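Myosin-2 (Saccharomyces cerevisiae, PDB 2F6H) carries organelles and vesicles along actin cables as a class V myosin motor, binding receptor proteins on its cargoes through this globular tail domain. Local coordinates at residues A[161-166]-A[233-238]; A[168-173]-A[205-210]; A[103-108]-A[386-391]; A[254-259]-A[294-299]. One frame throughout, in Å; residues are numbered along the deposited sequence.

The four contacts follow the elongated, all-helical cargo-binding domain from its middle to both sides. Interactions 1 and 2 are buried helix-helix contacts sharing helix 130-176; their centres lie about 11 Å apart, and Phe210 of interaction 2 touches Leu162, Leu166 and Leu235 of interaction 1. Both are mainly apolar, although interaction 1 adds an amide stacked on a tyrosine and a bridging water. Interactions 3 and 4 are partly buried, far from each other on opposite sides of the chain's centre, and each sets non-helical chain against a helix. Interaction 3 relies on arginines and a carboxylate, whereas interaction 4 combines a capped helix start, a leucine packed on glycine and a water bridge.

Interaction 1 of 4, residues A[161-166]-A[233-238]; sequences KLQKQL and TTLLNY
Gln163 lies over the ring of Tyr238 where helix 130-176 packs beside helix 225-248, in the middle of the tail domain. The two segments run in broadly the same direction, 35° apart. In this closely fitted pair Gln163 CB stands over one ring face, 3.9 Å from the centroid of the Tyr238 ring, in a CH-pi contact; the extended chain then carries the amide along the ring, stacked with its plane only 15° from it, and Gln163 NE2 comes to 3.6 Å from Tyr238 CD1. The ring can span the gap because Tyr238 CG is anti to the backbone N (chi1 -169°). Next to it is purely apolar packing: the CD2 branch of Leu235 meets Leu162 CB at 3.9 Å, and Leu166 CD1 comes crosswise to Leu235 CB at 4.0 Å. Leucines suit this side because their branched methyls fill the apolar interface, which Phe211 and Ile214 of helix 204-220 also line.

The looser, polar side, where one water sits, lies at the ends of the stacked pair. The water gives a hydrogen bond to Gln163 OE1 at 3.0 Å and bonds Tyr238 OH, also at 3.0 Å. Gln163 NE2 donates to Glu375 O, while Tyr238 OH has a weak bond to Gln167 OE1. The amide, bonded at both its oxygen and its nitrogen, should thus be fixed in rotation.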
# COMPACT_ATOMS: atom_id res chain seq x y z
N LYS A 161 -6.03 3.96 4.44
CA LYS A 161 -7.27 3.20 4.34
C LYS A 161 -7.05 1.70 4.61
O LYS A 161 -7.91 1.04 5.19
CB LYS A 161 -7.93 3.38 2.97
CG LYS A 161 -8.50 4.77 2.75
CD LYS A 161 -9.09 4.91 1.36
CE LYS A 161 -9.59 6.30 1.07
NZ LYS A 161 -11.05 6.38 1.32
N LEU A 162 -5.89 1.20 4.18
CA LEU A 162 -5.55 -0.21 4.35
C LEU A 162 -5.31 -0.46 5.83
O LEU A 162 -5.75 -1.47 6.36
CB LEU A 162 -4.26 -0.55 3.60
CG LEU A 162 -4.29 -1.31 2.28
CD1 LEU A 162 -5.67 -1.22 1.64
CD2 LEU A 162 -3.24 -0.78 1.32
N GLN A 163 -4.58 0.46 6.48
CA GLN A 163 -4.34 0.38 7.92
C GLN A 163 -5.65 0.36 8.70
O GLN A 163 -5.80 -0.43 9.62
CB GLN A 163 -3.50 1.54 8.37
CG GLN A 163 -2.04 1.44 7.94
CD GLN A 163 -1.20 2.58 8.50
OE1 GLN A 163 -1.69 3.66 8.77
NE2 GLN A 163 0.08 2.33 8.68
N LYS A 164 -6.57 1.26 8.34
CA LYS A 164 -7.88 1.35 8.99
C LYS A 164 -8.66 0.03 8.88
O LYS A 164 -9.26 -0.38 9.86
CB LYS A 164 -8.70 2.49 8.39
CG LYS A 164 -8.59 3.86 9.09
CD LYS A 164 -7.20 4.21 9.59
CE LYS A 164 -7.15 5.60 10.25
NZ LYS A 164 -7.87 6.69 9.50
N GLN A 165 -8.65 -0.60 7.69
CA GLN A 165 -9.28 -1.91 7.46
C GLN A 165 -8.67 -3.01 8.28
O GLN A 165 -9.37 -3.89 8.73
CB GLN A 165 -9.21 -2.36 6.00
CG GLN A 165 -10.19 -1.68 5.07
CD GLN A 165 -10.62 -2.53 3.86
OE1 GLN A 165 -11.60 -2.19 3.19
NE2 GLN A 165 -9.89 -3.61 3.56
N LEU A 166 -7.35 -2.99 8.45
CA LEU A 166 -6.66 -3.90 9.37
C LEU A 166 -6.89 -3.61 10.85
O LEU A 166 -6.98 -4.53 11.65
CB LEU A 166 -5.15 -3.86 9.13
CG LEU A 166 -4.55 -4.77 8.08
CD1 LEU A 166 -3.03 -4.59 8.15
CD2 LEU A 166 -4.95 -6.24 8.30
N THR A 233 5.26 -4.70 4.49
CA THR A 233 6.09 -4.40 5.65
C THR A 233 5.49 -3.30 6.53
O THR A 233 5.55 -3.37 7.75
CB THR A 233 7.51 -3.96 5.21
OG1 THR A 233 8.17 -5.06 4.58
CG2 THR A 233 8.36 -3.59 6.38
N THR A 234 4.94 -2.27 5.90
CA THR A 234 4.29 -1.18 6.61
C THR A 234 3.07 -1.75 7.33
O THR A 234 2.85 -1.47 8.52
CB THR A 234 3.82 -0.06 5.67
OG1 THR A 234 4.94 0.55 5.04
CG2 THR A 234 3.03 1.02 6.45
N LEU A 235 2.31 -2.59 6.63
CA LEU A 235 1.10 -3.18 7.20
C LEU A 235 1.38 -4.20 8.30
O LEU A 235 0.67 -4.21 9.29
CB LEU A 235 0.25 -3.79 6.09
CG LEU A 235 -0.33 -2.74 5.09
CD1 LEU A 235 -1.07 -3.44 3.97
CD2 LEU A 235 -1.26 -1.79 5.76
N LEU A 236 2.40 -5.04 8.17
CA LEU A 236 2.71 -6.02 9.22
C LEU A 236 3.23 -5.38 10.49
O LEU A 236 2.93 -5.84 11.59
CB LEU A 236 3.72 -7.07 8.74
CG LEU A 236 3.20 -8.11 7.76
CD1 LEU A 236 4.38 -8.77 7.10
CD2 LEU A 236 2.30 -9.14 8.41
N ASN A 237 4.06 -4.36 10.34
CA ASN A 237 4.52 -3.56 11.47
C ASN A 237 3.38 -2.87 12.24
O ASN A 237 3.41 -2.77 13.49
CB ASN A 237 5.49 -2.49 10.96
CG ASN A 237 6.90 -3.01 10.81
OD1 ASN A 237 7.42 -3.70 11.70
ND2 ASN A 237 7.55 -2.64 9.72
N TYR A 238 2.41 -2.36 11.48
CA TYR A 238 1.17 -1.80 12.03
C TYR A 238 0.33 -2.83 12.81
O TYR A 238 -0.02 -2.59 13.95
CB TYR A 238 0.33 -1.20 10.90
CG TYR A 238 -0.83 -0.36 11.38
CD1 TYR A 238 -0.62 0.91 11.93
CD2 TYR A 238 -2.14 -0.81 11.21
CE1 TYR A 238 -1.69 1.69 12.35
CE2 TYR A 238 -3.24 -0.02 11.65
CZ TYR A 238 -3.00 1.22 12.22
OH TYR A 238 -4.05 2.02 12.60
O HOH W 1 -3.85 4.39 10.70

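Interaction 2 of 4, residues A[168-173]-A[205-210]; sequences KKAINA and DDILTF
Asp205 O is gripped twice by one residue: Thr209 N donates to it at 2.9 Å and Thr209 OG1 at 2.8 Å, from opposite faces of the carbonyl plane. Threonine suits the site because its short hydroxyl can bend back to the preceding turn of its own helix. This doubled bond lies in the first turns of helix 204-220, on the side away from helix 130-176, and the packing on helix 130-176 is done by Ile207 and Phe210. The segments run in broadly opposite directions, 142° apart, with axes 9.6 Å from each other at their closest.

Ile207 is the side chain pressed into the partner helix. Its chi1 of -54° sets CG1 beside the backbone N, and chi2 of -55° turns the CD1 methyl onto the backbone of the facing helix, 3.7 Å from Ala170 CA. Lys169 CB flanks the same methyl at 3.8 Å. Ala173 CB presses on Ile207 CG1 at 3.5 Å, tighter than usual for two carbons; the small side chains of Ala170 and Ala173 let the isoleucine come so near. Further along, the Lys169 chain runs toward Phe210, where CE stands 4.4 Å from Phe210 CD1, while the ring also reaches Leu162 and Leu166.

The ammonium of Lys169 and the carboxylate of Asp206 do not pair: NZ and OD1 are 6.6 Å apart, and Asp206 OD2 instead accepts from Thr203 N. Cohesion between the two segments therefore rests on shape and burial of carbon, with charge acting at most from a distance.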
# COMPACT_ATOMS: atom_id res chain seq x y z
N LYS A 168 -9.61 -2.70 11.98
CA LYS A 168 -10.93 -3.31 12.16
C LYS A 168 -10.92 -4.84 12.20
O LYS A 168 -11.60 -5.42 13.04
CB LYS A 168 -11.84 -2.81 11.05
CG LYS A 168 -13.29 -3.17 11.18
CD LYS A 168 -13.99 -2.78 9.89
CE LYS A 168 -15.47 -2.64 10.11
NZ LYS A 168 -16.18 -2.95 8.85
N LYS A 169 -10.16 -5.50 11.32
CA LYS A 169 -10.14 -6.95 11.27
C LYS A 169 -9.11 -7.61 12.21
O LYS A 169 -9.40 -8.62 12.85
CB LYS A 169 -9.87 -7.45 9.85
CG LYS A 169 -10.80 -6.94 8.73
CD LYS A 169 -10.31 -7.49 7.34
CE LYS A 169 -10.97 -6.79 6.14
NZ LYS A 169 -12.45 -7.01 6.11
N ALA A 170 -7.90 -7.04 12.26
CA ALA A 170 -6.72 -7.71 12.81
C ALA A 170 -6.76 -7.97 14.30
O ALA A 170 -6.26 -9.00 14.77
CB ALA A 170 -5.44 -6.91 12.47
N ILE A 171 -7.32 -7.03 15.04
CA ILE A 171 -7.39 -7.11 16.47
C ILE A 171 -8.29 -8.28 16.89
O ILE A 171 -7.91 -9.07 17.74
CB ILE A 171 -7.88 -5.77 17.07
CG1 ILE A 171 -6.79 -4.70 16.93
CG2 ILE A 171 -8.23 -5.94 18.54
CD1 ILE A 171 -7.25 -3.31 17.33
N ASN A 172 -9.47 -8.43 16.29
CA ASN A 172 -10.30 -9.57 16.60
C ASN A 172 -9.66 -10.88 16.13
O ASN A 172 -9.60 -11.84 16.89
CB ASN A 172 -11.71 -9.42 16.02
CG ASN A 172 -12.70 -10.50 16.56
OD1 ASN A 172 -13.02 -11.48 15.87
ND2 ASN A 172 -13.15 -10.33 17.81
N ALA A 173 -9.17 -10.90 14.89
CA ALA A 173 -8.56 -12.08 14.29
C ALA A 173 -7.32 -12.58 15.03
O ALA A 173 -7.18 -13.76 15.30
CB ALA A 173 -8.21 -11.80 12.83
N ASP A 205 -8.17 -16.31 8.77
CA ASP A 205 -8.40 -16.52 7.34
C ASP A 205 -8.70 -15.25 6.59
O ASP A 205 -8.27 -15.10 5.46
CB ASP A 205 -9.50 -17.54 7.11
CG ASP A 205 -9.04 -18.96 7.44
OD1 ASP A 205 -7.94 -19.35 6.97
OD2 ASP A 205 -9.75 -19.66 8.18
N ASP A 206 -9.44 -14.34 7.24
CA ASP A 206 -9.77 -13.02 6.69
C ASP A 206 -8.53 -12.14 6.55
O ASP A 206 -8.46 -11.33 5.63
CB ASP A 206 -10.81 -12.32 7.56
CG ASP A 206 -12.13 -13.09 7.62
OD1 ASP A 206 -12.55 -13.61 6.57
OD2 ASP A 206 -12.72 -13.22 8.71
N ILE A 207 -7.59 -12.29 7.48
CA ILE A 207 -6.33 -11.54 7.44
C ILE A 207 -5.48 -12.05 6.29
O ILE A 207 -4.89 -11.26 5.58
CB ILE A 207 -5.51 -11.64 8.77
CG1 ILE A 207 -6.35 -11.23 9.98
CG2 ILE A 207 -4.24 -10.75 8.68
CD1 ILE A 207 -6.97 -9.85 9.86
N LEU A 208 -5.42 -13.38 6.10
CA LEU A 208 -4.66 -13.98 5.01
C LEU A 208 -5.23 -13.63 3.65
O LEU A 208 -4.50 -13.35 2.71
CB LEU A 208 -4.58 -15.52 5.17
CG LEU A 208 -3.46 -16.03 6.11
CD1 LEU A 208 -2.09 -15.70 5.55
CD2 LEU A 208 -3.62 -15.45 7.49
N THR A 209 -6.55 -13.63 3.58
CA THR A 209 -7.28 -13.20 2.39
C THR A 209 -6.92 -11.77 2.02
O THR A 209 -6.69 -11.48 0.85
CB THR A 209 -8.76 -13.31 2.62
OG1 THR A 209 -9.09 -14.68 2.79
CG2 THR A 209 -9.56 -12.77 1.43
N PHE A 210 -6.85 -10.89 3.02
CA PHE A 210 -6.47 -9.48 2.83
C PHE A 210 -5.08 -9.38 2.20
O PHE A 210 -4.88 -8.75 1.15
CB PHE A 210 -6.52 -8.80 4.21
CG PHE A 210 -6.16 -7.35 4.21
CD1 PHE A 210 -7.12 -6.39 3.96
CD2 PHE A 210 -4.86 -6.95 4.47
CE1 PHE A 210 -6.78 -5.05 3.97
CE2 PHE A 210 -4.53 -5.61 4.51
CZ PHE A 210 -5.49 -4.67 4.26

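Interaction 3 of 4, residues A[103-108]-A[386-391]; sequences NVRELY and IKTRKF
Arg105 and Glu106 of helix 93-120 receive an extended, non-helical segment, 386-391, from the long connection between helices 338-353 and 405-416: late chain of the tail domain strapped across an early helix.

Hydrogen bonds hold one end. Arg105 NH2 donates to Ile386 O at 2.8 Å, with that oxygen in the guanidinium plane, but the bond is bent (133°), NH2 sitting above the carbonyl plane rather than on a lone pair; a weak bond goes to Lys387 O at 3.2 Å. Water 2 accepts from Arg105 NH1 and donates to Ile386 O. A long arginine suits this place because its terminal NH2 can serve two successive carbonyls.

Charge pairing is weaker: Arg389 NE and NH2 both reach Glu106 OE1 in a salt bridge of two weak bonds, NE at 3.3 Å. The stronger salt bridges go elsewhere, Glu106 OE2 to Arg52 and Arg389 NH1 to Glu224.

Van der Waals contacts fill in between. Arg105 CG lies over a face of the Arg389 guanidinium, toward its rim, 3.6 Å from NH1. Thr388 CG2 covers a face of the Arg105 guanidinium and stands 3.4 Å from Tyr108 CE2. Phe391 CZ, a ring carbon, lies 3.3 Å from Glu106 OE2, the carboxylate oxygen that Arg52 holds.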
# COMPACT_ATOMS: atom_id res chain seq x y z
N ASN A 103 -1.75 2.90 -12.87
CA ASN A 103 -2.03 3.95 -13.87
C ASN A 103 -1.32 5.26 -13.67
O ASN A 103 -0.93 5.88 -14.65
CB ASN A 103 -3.52 4.21 -13.98
CG ASN A 103 -4.20 3.17 -14.79
OD1 ASN A 103 -4.26 3.28 -16.01
ND2 ASN A 103 -4.69 2.13 -14.13
N VAL A 104 -1.18 5.70 -12.44
CA VAL A 104 -0.44 6.94 -12.16
C VAL A 104 1.05 6.73 -12.45
O VAL A 104 1.71 7.63 -12.98
CB VAL A 104 -0.68 7.42 -10.71
CG1 VAL A 104 0.23 8.55 -10.35
CG2 VAL A 104 -2.12 7.87 -10.57
N ARG A 105 1.55 5.54 -12.12
CA ARG A 105 2.92 5.19 -12.39
C ARG A 105 3.18 5.20 -13.89
O ARG A 105 4.23 5.69 -14.32
CB ARG A 105 3.25 3.81 -11.83
CG ARG A 105 4.71 3.41 -12.01
CD ARG A 105 5.61 4.45 -11.40
NE ARG A 105 7.01 4.04 -11.35
CZ ARG A 105 7.99 4.85 -10.94
NH1 ARG A 105 7.71 6.08 -10.51
NH2 ARG A 105 9.25 4.41 -10.95
N GLU A 106 2.23 4.69 -14.66
CA GLU A 106 2.32 4.74 -16.14
C GLU A 106 2.39 6.17 -16.65
O GLU A 106 3.17 6.47 -17.53
CB GLU A 106 1.13 4.02 -16.80
CG GLU A 106 1.28 3.85 -18.29
CD GLU A 106 2.25 2.75 -18.69
OE1 GLU A 106 2.90 2.09 -17.83
OE2 GLU A 106 2.33 2.53 -19.92
N LEU A 107 1.58 7.05 -16.08
CA LEU A 107 1.53 8.44 -16.50
C LEU A 107 2.78 9.21 -16.12
O LEU A 107 3.31 10.02 -16.92
CB LEU A 107 0.34 9.14 -15.85
CG LEU A 107 -1.05 8.76 -16.35
CD1 LEU A 107 -2.12 9.22 -15.33
CD2 LEU A 107 -1.33 9.34 -17.73
N TYR A 108 3.24 9.02 -14.89
CA TYR A 108 4.48 9.63 -14.46
C TYR A 108 5.61 9.17 -15.36
O TYR A 108 6.42 9.97 -15.84
CB TYR A 108 4.79 9.26 -13.03
CG TYR A 108 6.09 9.82 -12.55
CD1 TYR A 108 6.23 11.18 -12.35
CD2 TYR A 108 7.20 9.00 -12.33
CE1 TYR A 108 7.43 11.71 -11.90
CE2 TYR A 108 8.42 9.53 -11.91
CZ TYR A 108 8.52 10.89 -11.69
OH TYR A 108 9.69 11.44 -11.27
N ILE A 386 12.57 4.05 -7.42
CA ILE A 386 12.69 3.06 -8.50
C ILE A 386 12.67 3.75 -9.86
O ILE A 386 11.90 4.69 -10.10
CB ILE A 386 11.47 2.07 -8.44
CG1 ILE A 386 11.52 1.25 -7.17
CG2 ILE A 386 11.40 1.14 -9.63
CD1 ILE A 386 12.84 0.62 -6.96
N LYS A 387 13.51 3.25 -10.75
CA LYS A 387 13.59 3.70 -12.13
C LYS A 387 12.20 3.63 -12.77
O LYS A 387 11.47 2.68 -12.54
CB LYS A 387 14.58 2.80 -12.87
CG LYS A 387 14.65 2.97 -14.37
CD LYS A 387 14.94 1.60 -15.09
CE LYS A 387 14.60 1.63 -16.60
NZ LYS A 387 14.49 0.24 -17.20
N THR A 388 11.83 4.66 -13.53
CA THR A 388 10.56 4.64 -14.24
C THR A 388 10.57 3.63 -15.38
O THR A 388 11.60 3.18 -15.86
CB THR A 388 10.14 6.00 -14.82
OG1 THR A 388 11.19 6.53 -15.64
CG2 THR A 388 9.81 6.97 -13.71
N ARG A 389 9.36 3.30 -15.80
CA ARG A 389 9.13 2.26 -16.76
C ARG A 389 9.64 2.82 -18.08
O ARG A 389 9.47 4.02 -18.37
CB ARG A 389 7.62 1.87 -16.79
CG ARG A 389 6.88 2.09 -15.42
CD ARG A 389 5.99 0.94 -14.93
NE ARG A 389 4.57 1.21 -15.11
CZ ARG A 389 3.59 0.80 -14.28
NH1 ARG A 389 3.84 0.08 -13.17
NH2 ARG A 389 2.35 1.13 -14.57
N LYS A 390 10.32 1.98 -18.86
CA LYS A 390 10.81 2.42 -20.16
C LYS A 390 9.62 2.53 -21.10
O LYS A 390 8.83 1.60 -21.22
CB LYS A 390 11.87 1.47 -20.73
CG LYS A 390 12.88 2.21 -21.62
CD LYS A 390 12.27 2.70 -22.95
CE LYS A 390 12.48 4.21 -23.18
NZ LYS A 390 11.98 5.08 -22.06
N PHE A 391 9.50 3.69 -21.75
CA PHE A 391 8.41 3.93 -22.67
C PHE A 391 8.67 3.49 -24.09
O PHE A 391 9.35 4.16 -24.86
CB PHE A 391 7.87 5.36 -22.57
CG PHE A 391 6.55 5.39 -21.90
CD1 PHE A 391 6.47 5.37 -20.51
CD2 PHE A 391 5.39 5.29 -22.65
CE1 PHE A 391 5.23 5.32 -19.87
CE2 PHE A 391 4.15 5.25 -22.03
CZ PHE A 391 4.07 5.27 -20.63
O HOH W 2 10.67 7.08 -9.98

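Interaction 4 of 4, residues A[254-259]-A[294-299]; sequences LSWKRG and LLQVRK
An N-capped helix start meets the turn that follows another helix: the beginning of helix 256-275 rests on the chain leaving helix 286-294, within the DIL region of the tail domain. Ser255 is the N-cap, its OG accepting from Arg258 N at 3.2 Å in a fairly straight bond (158°); serine suits the place because its oxygen can fold back to a backbone N-H of the first turn.

Leu295 packs into this start. Its CB lies 3.7 Å from Gly259 CA, an approach open because glycine has no side chain on that side, and its CD2 branch meets Leu254 CB at 3.9 Å. Trp256 CA sits 3.5 Å from Leu295 O in a CA-H...O contact. A chi1 of -178° swings the indole of Trp256 away from its own N and alongside Gln296, with Gln296 O in the ring plane at its edge; a water accepts from Trp256 NE1 at 2.9 Å and donates to Gln296 O. Gln296 NE2 donates to Ala292 O.

The turn itself is tied by Lys299, whose NZ donates to Leu294 O at 2.8 Å and Val297 O at 2.7 Å, in the plane of each carbonyl. Several backbone polar groups (Arg258 N, Leu294 O, Val297 O, Gln296 O) are thus satisfied by Ser255, Lys299 and a water, leaving the direct join largely to Leu295 on Gly259 and Trp256 beside Gln296.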
# COMPACT_ATOMS: atom_id res chain seq x y z
N LEU A 254 -4.34 -13.02 29.52
CA LEU A 254 -3.05 -13.61 29.25
C LEU A 254 -2.84 -14.89 30.06
O LEU A 254 -2.94 -14.90 31.29
CB LEU A 254 -1.94 -12.60 29.52
CG LEU A 254 -2.10 -11.22 28.88
CD1 LEU A 254 -1.09 -10.22 29.43
CD2 LEU A 254 -2.01 -11.33 27.37
N SER A 255 -2.64 -15.99 29.34
CA SER A 255 -2.54 -17.31 29.92
C SER A 255 -1.73 -18.16 28.96
O SER A 255 -1.47 -17.75 27.81
CB SER A 255 -3.92 -17.92 30.10
OG SER A 255 -4.63 -18.01 28.88
N TRP A 256 -1.32 -19.32 29.45
CA TRP A 256 -0.66 -20.32 28.60
C TRP A 256 -1.54 -20.67 27.40
O TRP A 256 -1.06 -20.65 26.29
CB TRP A 256 -0.27 -21.58 29.40
CG TRP A 256 0.44 -22.57 28.54
CD1 TRP A 256 1.79 -22.65 28.30
CD2 TRP A 256 -0.18 -23.56 27.73
NE1 TRP A 256 2.04 -23.67 27.38
CE2 TRP A 256 0.84 -24.24 27.02
CE3 TRP A 256 -1.51 -23.96 27.55
CZ2 TRP A 256 0.57 -25.29 26.15
CZ3 TRP A 256 -1.77 -25.01 26.69
CH2 TRP A 256 -0.73 -25.65 25.98
N LYS A 257 -2.81 -20.98 27.61
CA LYS A 257 -3.70 -21.27 26.46
C LYS A 257 -3.78 -20.15 25.42
O LYS A 257 -3.77 -20.44 24.22
CB LYS A 257 -5.10 -21.60 26.91
CG LYS A 257 -5.17 -22.95 27.55
CD LYS A 257 -6.57 -23.41 27.66
CE LYS A 257 -6.74 -24.37 28.81
NZ LYS A 257 -8.21 -24.64 28.97
N ARG A 258 -3.84 -18.88 25.88
CA ARG A 258 -3.89 -17.76 24.93
C ARG A 258 -2.56 -17.64 24.21
O ARG A 258 -2.53 -17.27 23.03
CB ARG A 258 -4.19 -16.40 25.57
CG ARG A 258 -5.61 -16.24 26.07
CD ARG A 258 -6.74 -16.07 25.04
NE ARG A 258 -6.39 -15.91 23.64
CZ ARG A 258 -7.31 -15.88 22.66
NH1 ARG A 258 -8.60 -16.00 22.96
NH2 ARG A 258 -6.92 -15.72 21.40
N GLY A 259 -1.46 -17.92 24.90
CA GLY A 259 -0.14 -17.94 24.27
C GLY A 259 -0.06 -18.91 23.10
O GLY A 259 0.48 -18.60 22.03
N LEU A 294 6.71 -15.45 25.64
CA LEU A 294 6.64 -15.12 27.05
C LEU A 294 5.52 -15.87 27.72
O LEU A 294 5.70 -16.40 28.83
CB LEU A 294 6.48 -13.60 27.25
CG LEU A 294 6.31 -13.10 28.70
CD1 LEU A 294 6.77 -11.67 28.81
CD2 LEU A 294 4.88 -13.24 29.20
N LEU A 295 4.40 -15.98 27.03
CA LEU A 295 3.21 -16.60 27.59
C LEU A 295 3.31 -18.12 27.68
O LEU A 295 2.49 -18.75 28.35
CB LEU A 295 1.96 -16.23 26.77
CG LEU A 295 1.52 -14.76 26.76
CD1 LEU A 295 0.26 -14.59 25.87
CD2 LEU A 295 1.29 -14.25 28.18
N GLN A 296 4.32 -18.69 27.04
CA GLN A 296 4.46 -20.14 27.00
C GLN A 296 5.65 -20.71 27.75
O GLN A 296 5.60 -21.84 28.20
CB GLN A 296 4.53 -20.57 25.55
CG GLN A 296 3.21 -20.35 24.87
CD GLN A 296 3.18 -20.97 23.56
OE1 GLN A 296 2.84 -22.15 23.44
NE2 GLN A 296 3.54 -20.21 22.54
N VAL A 297 6.72 -19.93 27.87
CA VAL A 297 7.94 -20.45 28.48
C VAL A 297 7.83 -20.54 29.99
O VAL A 297 7.03 -19.87 30.60
CB VAL A 297 9.20 -19.60 28.12
CG1 VAL A 297 9.46 -19.62 26.63
CG2 VAL A 297 9.06 -18.18 28.66
N ARG A 298 8.69 -21.37 30.57
CA ARG A 298 8.75 -21.49 32.03
C ARG A 298 9.13 -20.15 32.66
O ARG A 298 9.99 -19.43 32.17
CB ARG A 298 9.74 -22.59 32.42
CG ARG A 298 9.32 -23.38 33.62
CD ARG A 298 10.35 -24.43 33.97
NE ARG A 298 11.51 -23.86 34.65
CZ ARG A 298 12.62 -24.53 35.00
NH1 ARG A 298 12.76 -25.84 34.76
NH2 ARG A 298 13.61 -23.87 35.59
N LYS A 299 8.42 -19.80 33.72
CA LYS A 299 8.65 -18.57 34.46
C LYS A 299 8.69 -18.95 35.95
O LYS A 299 7.97 -18.38 36.77
CB LYS A 299 7.53 -17.56 34.19
CG LYS A 299 7.43 -17.06 32.71
CD LYS A 299 6.12 -16.32 32.41
CE LYS A 299 4.92 -17.27 32.18
NZ LYS A 299 5.04 -18.06 30.94
O HOH W 3 4.84 -24.25 27.06